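Chorismate mutase and shikimate 5-dehydrogenase fusion protein (Clostridium acetobutylicum, PDB 3FBT) probably catalyses, through the shikimate dehydrogenase part present here, the reversible NADPH-linked reduction of 3-dehydroshikimate to shikimate on the route to chorismate. Local coordinates at residues T53-K58 and L92-E97; A83-A88 and V137-K142; E157-I162 and F166-Y171; C185-K188 and P192-G195; E202-F207 and L223-E228. One frame throughout, in Å; residues are numbered along the deposited sequence.

Interaction 1 of 5, residues T53-K58 and L92-E97; sequences TFKIIK and LKFSRE
Phe94, on strand 91-94 of the substrate-binding domain, packs against Phe54 and Lys55 on the last turn of helix 47-56, a helix end that a Schellman motif closes. Lys58, with positive phi, is the C-prime residue of that motif: its N bonds to Lys55 O at 3.1 Å, while Cys59 N reaches back to Phe54 O. The contact runs along the CD1-CE1-CZ side of the Phe94 ring. Phe94 CZ meets Phe54 CB at 3.8 Å, and Phe94 CE1 approaches the backbone N of Lys55 at 3.6 Å; both partners stand oblique to the ring. Lys55 CG comes in differently, at the edge and in the ring plane, 3.8 Å from Phe94 CD1. With CG anti to its backbone N (chi1 -154°), the lysine starts alongside this edge, then bends at chi3 and carries its ammonium end off. Phe54 offers little more than its CB, because its ring leads away to meet Phe40. The geometry is that of apolar packing, with one side of an aromatic ring against a helix terminus. Around it, strand 91-94 runs between strands 61-64 and 99-102, antiparallel to both, and Leu62 and Ile99 also touch the Phe94 ring. Helix 47-56 additionally faces the second subunit, where Phe54 packs on Ile57 of that chain and the two Thr53 hydroxyls hydrogen-bond to each other.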
# COMPACT_ATOMS: atom_id res chain seq x y z
N THR A 53 -7.18 0.04 -9.70
CA THR A 53 -7.10 0.66 -8.37
C THR A 53 -5.68 1.07 -8.06
O THR A 53 -5.44 2.14 -7.51
CB THR A 53 -7.58 -0.26 -7.25
OG1 THR A 53 -8.94 -0.62 -7.50
CG2 THR A 53 -7.44 0.45 -5.96
N PHE A 54 -4.71 0.25 -8.43
CA PHE A 54 -3.33 0.68 -8.15
C PHE A 54 -3.06 2.02 -8.83
O PHE A 54 -2.39 2.92 -8.31
CB PHE A 54 -2.31 -0.38 -8.60
CG PHE A 54 -2.20 -1.55 -7.63
CD1 PHE A 54 -1.69 -1.35 -6.36
CD2 PHE A 54 -2.61 -2.83 -7.99
CE1 PHE A 54 -1.61 -2.42 -5.46
CE2 PHE A 54 -2.56 -3.89 -7.08
CZ PHE A 54 -2.05 -3.68 -5.81
N LYS A 55 -3.57 2.16 -10.02
CA LYS A 55 -3.28 3.40 -10.70
C LYS A 55 -3.99 4.54 -9.89
O LYS A 55 -3.41 5.60 -9.64
CB LYS A 55 -3.80 3.27 -12.14
CG LYS A 55 -3.08 4.17 -13.13
CD LYS A 55 -3.44 3.80 -14.60
CE LYS A 55 -4.84 3.21 -14.73
NZ LYS A 55 -5.17 2.85 -16.16
N ILE A 56 -5.20 4.27 -9.43
CA ILE A 56 -5.97 5.26 -8.61
C ILE A 56 -5.35 5.64 -7.27
O ILE A 56 -5.28 6.79 -6.92
CB ILE A 56 -7.43 4.86 -8.46
CG1 ILE A 56 -8.14 4.91 -9.83
CG2 ILE A 56 -8.12 5.82 -7.54
CD1 ILE A 56 -9.41 4.04 -9.86
N ILE A 57 -4.83 4.70 -6.54
CA ILE A 57 -4.12 5.09 -5.32
C ILE A 57 -2.68 5.51 -5.55
O ILE A 57 -1.95 5.69 -4.63
CB ILE A 57 -4.18 3.98 -4.30
CG1 ILE A 57 -3.30 2.79 -4.69
CG2 ILE A 57 -5.64 3.52 -4.16
CD1 ILE A 57 -3.40 1.70 -3.69
N LYS A 58 -2.27 5.71 -6.80
CA LYS A 58 -0.90 6.19 -7.09
C LYS A 58 0.21 5.24 -6.65
O LYS A 58 1.19 5.66 -6.08
CB LYS A 58 -0.67 7.55 -6.40
CG LYS A 58 -1.87 8.46 -6.63
CD LYS A 58 -1.54 9.30 -7.85
CE LYS A 58 -0.64 10.42 -7.39
NZ LYS A 58 -1.45 11.35 -6.56
N LEU A 92 5.92 -2.64 -13.98
CA LEU A 92 4.91 -1.67 -14.39
C LEU A 92 5.25 -0.32 -13.78
O LEU A 92 5.54 -0.25 -12.62
CB LEU A 92 3.51 -2.09 -13.97
CG LEU A 92 3.13 -3.56 -14.26
CD1 LEU A 92 1.71 -3.74 -13.79
CD2 LEU A 92 3.17 -3.82 -15.75
N LYS A 93 5.29 0.70 -14.61
CA LYS A 93 5.53 2.08 -14.19
C LYS A 93 4.20 2.85 -14.30
O LYS A 93 3.52 2.79 -15.33
CB LYS A 93 6.52 2.74 -15.13
CG LYS A 93 7.02 4.18 -14.67
CD LYS A 93 7.91 4.80 -15.83
CE LYS A 93 8.44 6.23 -15.51
NZ LYS A 93 8.91 6.24 -14.07
N PHE A 94 3.82 3.49 -13.22
CA PHE A 94 2.57 4.24 -13.21
C PHE A 94 2.89 5.67 -13.52
O PHE A 94 3.84 6.23 -12.98
CB PHE A 94 1.93 4.14 -11.82
CG PHE A 94 1.40 2.76 -11.53
CD1 PHE A 94 0.08 2.45 -11.82
CD2 PHE A 94 2.25 1.77 -11.08
CE1 PHE A 94 -0.44 1.19 -11.60
CE2 PHE A 94 1.76 0.46 -10.86
CZ PHE A 94 0.43 0.14 -11.12
N SER A 95 2.16 6.30 -14.42
CA SER A 95 2.32 7.76 -14.49
C SER A 95 0.99 8.41 -14.84
O SER A 95 -0.01 7.74 -14.86
CB SER A 95 3.43 8.13 -15.48
OG SER A 95 2.92 8.00 -16.78
N ARG A 96 0.99 9.72 -15.11
CA ARG A 96 -0.22 10.44 -15.62
C ARG A 96 -1.03 9.74 -16.70
O ARG A 96 -2.23 9.48 -16.55
CB ARG A 96 0.19 11.83 -16.14
N GLU A 97 -0.40 9.41 -17.81
CA GLU A 97 -1.14 8.66 -18.83
C GLU A 97 -1.83 7.38 -18.30
O GLU A 97 -2.95 7.05 -18.70
CB GLU A 97 -0.23 8.30 -19.99
CG GLU A 97 0.84 9.34 -20.35
CD GLU A 97 1.42 9.08 -21.74
OE1 GLU A 97 0.78 8.29 -22.50
OE2 GLU A 97 2.48 9.66 -22.08

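Interaction 2 of 5, residues A83-A88 and V137-K142; sequences ARKIGA and VLQYLK
The carboxamide of Gln139 turns one face to Lys85, whose CB lies over it: that CB is 4.0 Å from Gln139 CD and about equally far from the amide's oxygen and nitrogen, the mark of an atom placed above the plane. Further along the same face, Lys85 CD stands 3.7 Å from Gln139 NE2, and the two side chains cross at about a right angle. NE2 hydrogen-bonds to Asp143 OD1, one helical turn on, which helps to fix the rotation of the group. The bend at chi2 (68°), after a CG anti to the backbone N, turns the amide to this position and leaves the aliphatic root of the residue to Ile86, whose CG1 packs on Gln139 CB at 3.8 Å. Tyr106 of helix 105-115 touches both Ile86 and Gln139. The contact thus joins helix 81-86, which begins at the predicted NADP-binding Glu81, to helix 134-143 of the nucleotide-binding domain. Its chemistry is that of methylenes against an amide face and of apolar packing. The ammonium of Lys85 stays apart, 6.3 Å from Lys142 NZ; Lys85 also has a weak, long ion pair with Glu81, which may temper the nearness of the two ammonium groups.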
# COMPACT_ATOMS: atom_id res chain seq x y z
N ALA A 83 10.68 -5.40 -24.00
CA ALA A 83 9.59 -6.24 -23.49
C ALA A 83 8.69 -6.74 -24.59
O ALA A 83 8.16 -7.85 -24.53
CB ALA A 83 8.72 -5.53 -22.39
N ARG A 84 8.48 -5.89 -25.57
CA ARG A 84 7.69 -6.27 -26.73
C ARG A 84 8.28 -7.51 -27.39
O ARG A 84 7.57 -8.45 -27.72
CB ARG A 84 7.72 -5.14 -27.75
CG ARG A 84 6.46 -5.14 -28.56
CD ARG A 84 6.63 -4.69 -30.04
NE ARG A 84 5.59 -5.44 -30.76
CZ ARG A 84 5.51 -5.65 -32.07
NH1 ARG A 84 6.40 -5.15 -32.92
NH2 ARG A 84 4.49 -6.37 -32.51
N LYS A 85 9.59 -7.50 -27.59
CA LYS A 85 10.31 -8.53 -28.31
C LYS A 85 10.28 -9.81 -27.49
O LYS A 85 10.11 -10.91 -28.00
CB LYS A 85 11.76 -8.12 -28.46
CG LYS A 85 11.96 -7.04 -29.50
CD LYS A 85 13.44 -6.92 -29.85
CE LYS A 85 13.60 -6.38 -31.28
NZ LYS A 85 14.70 -5.39 -31.37
N ILE A 86 10.44 -9.64 -26.19
CA ILE A 86 10.49 -10.76 -25.29
C ILE A 86 9.12 -11.37 -25.25
O ILE A 86 8.98 -12.57 -25.13
CB ILE A 86 10.96 -10.33 -23.89
CG1 ILE A 86 12.41 -9.86 -23.94
CG2 ILE A 86 10.81 -11.51 -22.89
CD1 ILE A 86 12.97 -9.19 -22.61
N GLY A 87 8.08 -10.55 -25.35
CA GLY A 87 6.71 -11.01 -25.19
C GLY A 87 6.17 -11.09 -23.74
O GLY A 87 5.24 -11.83 -23.47
N ALA A 88 6.75 -10.36 -22.79
CA ALA A 88 6.30 -10.51 -21.39
C ALA A 88 6.78 -9.30 -20.62
O ALA A 88 7.86 -8.77 -20.86
CB ALA A 88 6.89 -11.80 -20.74
N VAL A 137 16.07 -14.49 -21.34
CA VAL A 137 17.45 -15.03 -21.53
C VAL A 137 17.72 -15.26 -23.06
O VAL A 137 18.78 -14.90 -23.57
CB VAL A 137 17.57 -16.34 -20.73
CG1 VAL A 137 18.76 -17.23 -21.12
CG2 VAL A 137 17.57 -16.07 -19.26
N LEU A 138 16.76 -15.84 -23.80
CA LEU A 138 16.92 -16.11 -25.24
C LEU A 138 16.97 -14.81 -26.05
O LEU A 138 17.78 -14.68 -26.97
CB LEU A 138 15.75 -16.97 -25.77
CG LEU A 138 15.67 -18.40 -25.21
CD1 LEU A 138 14.30 -19.09 -25.43
CD2 LEU A 138 16.85 -19.31 -25.73
N GLN A 139 16.16 -13.81 -25.70
CA GLN A 139 16.30 -12.52 -26.38
C GLN A 139 17.68 -11.93 -26.12
O GLN A 139 18.32 -11.41 -27.05
CB GLN A 139 15.23 -11.53 -25.93
CG GLN A 139 15.28 -10.29 -26.73
CD GLN A 139 14.87 -10.58 -28.14
OE1 GLN A 139 14.02 -11.45 -28.38
NE2 GLN A 139 15.48 -9.88 -29.10
N TYR A 140 18.14 -11.98 -24.87
CA TYR A 140 19.47 -11.45 -24.58
C TYR A 140 20.60 -12.15 -25.37
O TYR A 140 21.42 -11.45 -25.96
CB TYR A 140 19.76 -11.53 -23.10
CG TYR A 140 21.07 -10.91 -22.70
CD1 TYR A 140 21.15 -9.53 -22.36
CD2 TYR A 140 22.20 -11.67 -22.64
CE1 TYR A 140 22.38 -8.94 -22.00
CE2 TYR A 140 23.44 -11.09 -22.30
CZ TYR A 140 23.53 -9.76 -21.97
OH TYR A 140 24.77 -9.30 -21.59
N LEU A 141 20.64 -13.50 -25.38
CA LEU A 141 21.70 -14.25 -26.06
C LEU A 141 21.80 -13.90 -27.55
O LEU A 141 22.88 -13.73 -28.12
CB LEU A 141 21.48 -15.75 -25.96
CG LEU A 141 21.40 -16.39 -24.59
CD1 LEU A 141 20.94 -17.86 -24.73
CD2 LEU A 141 22.74 -16.24 -23.83
N LYS A 142 20.64 -13.75 -28.14
CA LYS A 142 20.53 -13.41 -29.50
C LYS A 142 20.92 -11.92 -29.73
O LYS A 142 21.61 -11.60 -30.69
CB LYS A 142 19.10 -13.65 -29.92
CG LYS A 142 18.72 -12.75 -31.02
CD LYS A 142 17.45 -13.24 -31.76
CE LYS A 142 17.30 -12.51 -33.09
NZ LYS A 142 16.97 -11.07 -32.83

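Interaction 3 of 5, residues E157-I162 and F166-Y171; sequences EKTSEI and FKVISY
Val168 reaches from strand 167-170 towards helix 156-162, and each carbon of its side chain has a partner there. Its CB lies 3.9 Å from Ser160 CB. From that branch point CG1, anti to the backbone N (chi1 172°), goes to Thr159, standing 4.0 Å from Thr159 CB. The other methyl, CG2, is 3.9 Å from Ser160 CA and also meets the methyl of Thr159, with Val168 CG2 to Thr159 CG2 at 4.0 Å. The fork therefore spans two consecutive helix residues, touching mostly carbon. Both hydroxyls are occupied elsewhere: Ser160 OG bonds to Pro156 O one turn back, and Thr159 OG1 bonds to Thr153 OG1 and to Asn155 O. With OG1 thus engaged beside its own backbone N, Thr159 presents its methyl to the valine. Val168 also touches Thr153, so strand, helix and neighbouring strand meet at one point. The side chain of Thr159 is about 4 Å from that of Ser130, a predicted NADP-binding residue, and about 4 Å from a sulfate probably left from crystallisation. Strand 148-153, helix 156-162 and strand 167-170 form a beta-alpha-beta crossover, with 167-170 outermost in a parallel sheet of strand order 3-2-1-4-5-6, the pattern of a Rossmann-type dinucleotide-binding domain.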
# COMPACT_ATOMS: atom_id res chain seq x y z
N GLU A 157 8.27 -31.15 -29.62
CA GLU A 157 7.23 -30.70 -30.59
C GLU A 157 6.53 -29.44 -30.16
O GLU A 157 6.32 -28.50 -30.94
CB GLU A 157 6.21 -31.77 -30.83
CG GLU A 157 6.81 -32.90 -31.64
CD GLU A 157 6.94 -34.14 -30.84
OE1 GLU A 157 6.47 -35.18 -31.36
OE2 GLU A 157 7.46 -34.06 -29.69
N LYS A 158 6.19 -29.37 -28.88
CA LYS A 158 5.52 -28.15 -28.44
C LYS A 158 6.51 -26.98 -28.53
O LYS A 158 6.25 -25.91 -29.16
CB LYS A 158 4.94 -28.32 -27.01
CG LYS A 158 4.21 -27.05 -26.53
CD LYS A 158 3.19 -27.33 -25.44
CE LYS A 158 3.86 -27.55 -24.09
NZ LYS A 158 3.03 -26.95 -22.99
N THR A 159 7.67 -27.14 -27.91
CA THR A 159 8.55 -25.97 -27.80
C THR A 159 8.99 -25.44 -29.17
O THR A 159 9.18 -24.23 -29.38
CB THR A 159 9.76 -26.31 -26.99
OG1 THR A 159 9.35 -26.86 -25.73
CG2 THR A 159 10.67 -25.07 -26.82
N SER A 160 9.20 -26.32 -30.13
CA SER A 160 9.69 -25.77 -31.40
C SER A 160 8.63 -25.01 -32.18
O SER A 160 8.95 -24.22 -33.09
CB SER A 160 10.29 -26.89 -32.23
OG SER A 160 9.32 -27.87 -32.44
N GLU A 161 7.35 -25.22 -31.84
CA GLU A 161 6.31 -24.32 -32.36
C GLU A 161 6.49 -22.95 -31.73
O GLU A 161 6.30 -21.93 -32.42
CB GLU A 161 4.88 -24.81 -32.05
CG GLU A 161 4.50 -26.13 -32.67
CD GLU A 161 4.70 -26.19 -34.17
OE1 GLU A 161 4.72 -25.14 -34.86
OE2 GLU A 161 4.83 -27.33 -34.68
N ILE A 162 6.82 -22.92 -30.44
CA ILE A 162 7.00 -21.68 -29.67
C ILE A 162 8.23 -20.87 -30.08
O ILE A 162 8.17 -19.67 -30.26
CB ILE A 162 7.12 -21.96 -28.17
N PHE A 166 15.01 -20.76 -33.02
CA PHE A 166 16.12 -21.34 -32.31
C PHE A 166 16.18 -22.82 -32.61
O PHE A 166 15.19 -23.40 -32.97
CB PHE A 166 15.95 -21.08 -30.81
CG PHE A 166 15.98 -19.61 -30.45
CD1 PHE A 166 17.14 -18.84 -30.61
CD2 PHE A 166 14.86 -18.98 -29.92
CE1 PHE A 166 17.17 -17.47 -30.28
CE2 PHE A 166 14.89 -17.60 -29.57
CZ PHE A 166 16.03 -16.87 -29.75
N LYS A 167 17.35 -23.43 -32.45
CA LYS A 167 17.49 -24.88 -32.48
C LYS A 167 16.97 -25.50 -31.21
O LYS A 167 17.66 -25.42 -30.16
CB LYS A 167 18.97 -25.27 -32.61
CG LYS A 167 19.60 -24.84 -33.96
CD LYS A 167 21.16 -24.99 -33.90
CE LYS A 167 21.80 -25.23 -35.29
NZ LYS A 167 22.00 -23.92 -35.98
N VAL A 168 15.78 -26.11 -31.29
CA VAL A 168 15.15 -26.83 -30.16
C VAL A 168 15.48 -28.35 -30.12
O VAL A 168 15.38 -29.05 -31.15
CB VAL A 168 13.58 -26.64 -30.18
CG1 VAL A 168 12.90 -27.52 -29.14
CG2 VAL A 168 13.24 -25.20 -29.94
N ILE A 169 15.83 -28.88 -28.97
CA ILE A 169 16.28 -30.25 -28.95
C ILE A 169 15.81 -30.92 -27.68
O ILE A 169 15.40 -30.23 -26.72
CB ILE A 169 17.85 -30.35 -29.14
CG1 ILE A 169 18.59 -29.78 -27.95
CG2 ILE A 169 18.23 -29.67 -30.46
CD1 ILE A 169 20.20 -29.93 -28.02
N SER A 170 15.87 -32.25 -27.68
CA SER A 170 15.55 -33.02 -26.47
C SER A 170 16.71 -33.22 -25.55
O SER A 170 17.90 -33.00 -25.92
CB SER A 170 15.02 -34.42 -26.86
OG SER A 170 16.01 -35.14 -27.59
N TYR A 171 16.42 -33.65 -24.33
CA TYR A 171 17.49 -33.85 -23.41
C TYR A 171 18.41 -34.96 -23.95
O TYR A 171 19.67 -34.91 -23.78
CB TYR A 171 16.99 -34.11 -22.00
CG TYR A 171 16.67 -32.80 -21.27
CD1 TYR A 171 17.61 -32.17 -20.50
CD2 TYR A 171 15.43 -32.16 -21.42
CE1 TYR A 171 17.35 -30.97 -19.88
CE2 TYR A 171 15.16 -30.96 -20.79
CZ TYR A 171 16.11 -30.38 -20.00
OH TYR A 171 15.85 -29.15 -19.41

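Interaction 4 of 5, residues C185-K188 and P192-G195; sequences CTPK and PKEG
Lys193 lays its aliphatic chain beside Pro187, so that the lysine chain and the proline ring run alongside in a common direction. At the near end Lys193 CB stands 3.9 Å from the carbonyl O of Pro187, and at the far end Lys193 CE comes within 4.2 Å of Pro187 CG. Between them, Lys193 CD is 4.1 Å from the same Pro187 O, so the carbonyl faces two methylenes of one chain. The chain stays extended as far as CE and then turns at chi4 (-75°), which takes the ammonium away from the other segment. Lys193 also touches a crystal neighbour, so its conformation may partly reflect packing in the crystal. The backbones approach about as closely, with Lys188 C 4.1 Å from Lys193 O.

One shell out, the proline side is positioned by an ST turn. Thr186 OG1 accepts from Lys188 N at 3.0 Å with an angle of 145° at the hydrogen, a moderately bent bond that encloses Pro187. The same hydroxyl is hydrogen-bonded to Asn184 OD1, so it links the turn back to the end of strand 181-184. Cys185 adds a backbone bond to Leu128, and both Thr186 and Lys188 rest on Pro198. On the other side, a cis peptide precedes Pro192. The side chain of Pro187 is about 7 Å from Gly129, near the predicted NADP-binding glycine-rich turn without touching it, whereas Cys185 packs on Leu213, another predicted NADP-binding residue.

Chemically this is a light surface contact, weak approaches of methylenes to a carbonyl and a proline ring, without a charged pair across it.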
# COMPACT_ATOMS: atom_id res chain seq x y z
N CYS A 185 17.16 -22.80 -16.89
CA CYS A 185 15.98 -21.99 -16.70
C CYS A 185 14.81 -22.80 -16.14
O CYS A 185 13.69 -22.30 -16.07
CB CYS A 185 15.60 -21.39 -18.07
SG CYS A 185 16.63 -19.99 -18.48
N THR A 186 15.08 -24.05 -15.73
CA THR A 186 14.05 -24.98 -15.25
C THR A 186 13.90 -24.88 -13.75
O THR A 186 14.75 -24.33 -13.12
CB THR A 186 14.44 -26.55 -15.45
OG1 THR A 186 15.36 -26.96 -14.43
CG2 THR A 186 15.03 -26.82 -16.77
N PRO A 187 12.84 -25.50 -13.19
CA PRO A 187 12.77 -25.48 -11.70
C PRO A 187 13.50 -26.58 -10.95
O PRO A 187 13.48 -26.56 -9.72
CB PRO A 187 11.25 -25.58 -11.38
CG PRO A 187 10.64 -26.16 -12.62
CD PRO A 187 11.50 -25.59 -13.80
N LYS A 188 14.21 -27.46 -11.66
CA LYS A 188 15.01 -28.51 -11.01
C LYS A 188 16.19 -27.89 -10.35
O LYS A 188 16.91 -27.11 -10.96
CB LYS A 188 15.50 -29.54 -12.02
CG LYS A 188 14.48 -29.88 -13.05
CD LYS A 188 14.66 -31.30 -13.42
CE LYS A 188 13.38 -31.87 -14.04
NZ LYS A 188 13.86 -33.16 -14.61
N PRO A 192 10.54 -27.44 -4.57
CA PRO A 192 10.69 -28.69 -3.80
C PRO A 192 11.39 -29.73 -4.64
O PRO A 192 11.16 -30.91 -4.43
CB PRO A 192 9.24 -29.14 -3.61
CG PRO A 192 8.60 -28.75 -4.88
CD PRO A 192 9.32 -27.48 -5.39
N LYS A 193 12.23 -29.29 -5.59
CA LYS A 193 12.94 -30.22 -6.44
C LYS A 193 14.44 -30.10 -6.25
O LYS A 193 15.20 -30.30 -7.20
CB LYS A 193 12.60 -29.96 -7.92
CG LYS A 193 11.12 -30.02 -8.25
CD LYS A 193 10.89 -29.73 -9.74
CE LYS A 193 9.47 -29.23 -10.05
NZ LYS A 193 8.45 -30.34 -9.99
N GLU A 194 14.85 -29.80 -5.03
CA GLU A 194 16.23 -29.43 -4.78
C GLU A 194 17.32 -30.52 -5.00
O GLU A 194 18.48 -30.22 -5.25
CB GLU A 194 16.35 -28.86 -3.35
CG GLU A 194 17.51 -27.88 -3.18
CD GLU A 194 17.73 -27.43 -1.73
OE1 GLU A 194 16.73 -27.25 -0.98
OE2 GLU A 194 18.91 -27.22 -1.35
N GLY A 195 16.99 -31.79 -4.88
CA GLY A 195 18.05 -32.80 -5.07
C GLY A 195 18.18 -33.26 -6.51
O GLY A 195 18.86 -34.25 -6.79

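Interaction 5 of 5, residues E202-F207 and L223-E228; sequences EVVAKF and LKYARE
Val204, which meets Tyr225 and Ala226 across this contact, follows directly on a residue whose carbonyl takes a sound backbone bond, Lys206 N to Val203 O at 3.0 Å. Val204 to Phe207 form a type I turn, in which Phe207 N bonds to Val204 O at 3.1 Å. Val204 supplies the apolar link from this backbone to helix 221-228, and its methyls divide the work. CG1, anti to the backbone N (chi1 -178°), points at the helix backbone, approaching Ala226 CA to 3.5 Å. The methyl of the same residue is close by as well, with Val204 CG1 to Ala226 CB at 3.7 Å. CG2 goes to the tyrosine: it lies 3.9 Å from Tyr225 CB and 4.0 Å from Tyr225 CD2. Here it sits at the ring edge, near the ring plane. That placement follows from the tyrosine's chi2 of -2°, which sets the ring plane along the bond from CA to CB, an uncommon orientation for an aromatic side chain.

Ala226 also touches Ala210 of strand 209-212, as does Leu223 one turn earlier, so helix 221-228 rests on that strand of the parallel sheet while its flank receives Val204. Tyr225 reaches back to Lys201 at the start of the opposing helix. Away from the interface, Arg227 forms a salt bridge with Glu219.

The small side chain of Ala226 lets the valine methyl come near the helix backbone. Cohesion across these helices accordingly rests on dispersion and close fit in a buried apolar setting, without charged groups in contact.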
# COMPACT_ATOMS: atom_id res chain seq x y z
N GLU A 202 28.21 -35.28 -16.51
CA GLU A 202 28.86 -35.52 -17.80
C GLU A 202 28.39 -34.53 -18.84
O GLU A 202 29.09 -34.24 -19.83
CB GLU A 202 28.49 -36.94 -18.24
CG GLU A 202 27.20 -37.32 -17.54
CD GLU A 202 26.66 -38.61 -18.00
OE1 GLU A 202 27.49 -39.46 -18.40
OE2 GLU A 202 25.41 -38.78 -17.97
N VAL A 203 27.15 -34.04 -18.68
CA VAL A 203 26.73 -33.00 -19.64
C VAL A 203 27.32 -31.67 -19.24
O VAL A 203 27.89 -30.92 -20.06
CB VAL A 203 25.21 -32.90 -19.84
CG1 VAL A 203 24.93 -31.75 -20.74
CG2 VAL A 203 24.65 -34.25 -20.46
N VAL A 204 27.21 -31.39 -17.96
CA VAL A 204 27.74 -30.16 -17.47
C VAL A 204 29.19 -30.07 -17.92
O VAL A 204 29.64 -29.02 -18.34
CB VAL A 204 27.70 -30.13 -15.95
CG1 VAL A 204 28.22 -28.79 -15.39
CG2 VAL A 204 26.30 -30.46 -15.45
N ALA A 205 29.88 -31.21 -17.90
CA ALA A 205 31.36 -31.23 -18.08
C ALA A 205 31.82 -30.85 -19.43
O ALA A 205 33.00 -30.65 -19.66
CB ALA A 205 31.95 -32.60 -17.70
N LYS A 206 30.90 -30.71 -20.36
CA LYS A 206 31.29 -30.37 -21.70
C LYS A 206 31.17 -28.92 -21.95
O LYS A 206 31.24 -28.51 -23.09
CB LYS A 206 30.45 -31.09 -22.75
CG LYS A 206 30.24 -32.55 -22.46
CD LYS A 206 29.49 -33.10 -23.66
CE LYS A 206 28.71 -34.40 -23.37
NZ LYS A 206 28.45 -34.97 -24.70
N PHE A 207 30.99 -28.10 -20.93
CA PHE A 207 30.82 -26.66 -21.26
C PHE A 207 31.89 -25.93 -20.51
O PHE A 207 32.48 -26.49 -19.62
CB PHE A 207 29.40 -26.21 -20.83
CG PHE A 207 28.32 -26.79 -21.68
CD1 PHE A 207 27.76 -26.05 -22.70
CD2 PHE A 207 27.91 -28.10 -21.50
CE1 PHE A 207 26.79 -26.60 -23.51
CE2 PHE A 207 26.94 -28.65 -22.31
CZ PHE A 207 26.39 -27.91 -23.30
N LEU A 223 25.00 -26.85 -10.14
CA LEU A 223 26.21 -26.08 -9.99
C LEU A 223 27.42 -26.79 -9.28
O LEU A 223 28.58 -26.51 -9.59
CB LEU A 223 25.91 -24.75 -9.31
CG LEU A 223 25.05 -23.75 -10.11
CD1 LEU A 223 24.84 -22.55 -9.22
CD2 LEU A 223 25.73 -23.33 -11.44
N LYS A 224 27.13 -27.66 -8.31
CA LYS A 224 28.16 -28.52 -7.73
C LYS A 224 28.87 -29.26 -8.87
O LYS A 224 30.10 -29.08 -9.13
CB LYS A 224 27.52 -29.53 -6.77
CG LYS A 224 28.55 -30.46 -6.14
CD LYS A 224 27.94 -31.73 -5.66
CE LYS A 224 26.76 -31.47 -4.69
NZ LYS A 224 26.61 -32.62 -3.70
N TYR A 225 28.06 -30.03 -9.60
CA TYR A 225 28.49 -30.70 -10.83
C TYR A 225 29.47 -29.87 -11.60
O TYR A 225 30.47 -30.40 -12.09
CB TYR A 225 27.30 -30.93 -11.76
CG TYR A 225 26.43 -32.04 -11.34
CD1 TYR A 225 26.72 -32.81 -10.23
CD2 TYR A 225 25.29 -32.36 -12.10
CE1 TYR A 225 25.88 -33.88 -9.86
CE2 TYR A 225 24.46 -33.36 -11.75
CZ TYR A 225 24.75 -34.14 -10.65
OH TYR A 225 23.88 -35.16 -10.35
N ALA A 226 29.14 -28.60 -11.81
CA ALA A 226 29.99 -27.71 -12.55
C ALA A 226 31.29 -27.52 -11.78
O ALA A 226 32.36 -27.38 -12.39
CB ALA A 226 29.29 -26.37 -12.77
N ARG A 227 31.21 -27.54 -10.44
CA ARG A 227 32.40 -27.27 -9.61
C ARG A 227 33.41 -28.40 -9.79
O ARG A 227 34.51 -28.22 -10.32
CB ARG A 227 32.03 -27.11 -8.12
CG ARG A 227 33.26 -27.00 -7.19
CD ARG A 227 32.90 -26.47 -5.81
NE ARG A 227 31.73 -27.10 -5.25
CZ ARG A 227 31.70 -28.34 -4.80
NH1 ARG A 227 32.79 -29.10 -4.89
NH2 ARG A 227 30.58 -28.84 -4.29
N GLU A 228 32.99 -29.58 -9.37
CA GLU A 228 33.71 -30.81 -9.65
C GLU A 228 34.36 -30.94 -11.04
O GLU A 228 35.38 -31.61 -11.16
CB GLU A 228 32.77 -31.97 -9.44
CG GLU A 228 31.97 -31.83 -8.18
CD GLU A 228 31.24 -33.10 -7.83
OE1 GLU A 228 30.82 -33.26 -6.66
OE2 GLU A 228 31.10 -33.96 -8.72

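Interaction 1 belongs to the substrate-binding domain and interactions 3, 4 and 5 to the nucleotide-binding half, with interaction 2 bridging the two parts. Interaction 2 lies 25 Å from interaction 1, centre to centre, yet strand 91-94 follows helix 81-86 in the chain. It touches interaction 3 through Leu138 CB and Phe166 CE2 (3.9 Å) and interaction 4 through Val137 CG2 and Cys185 SG (4.1 Å). Tyr171 OH and Thr186 CG2, 3.6 Å apart, join interactions 3 and 4. Interaction 5 stands about 6 Å from each of these, between nearest atoms. Interactions 2, 3 and 4 each lie near residues of the predicted NADP site, while 1 and 5 lie away from the annotated sites.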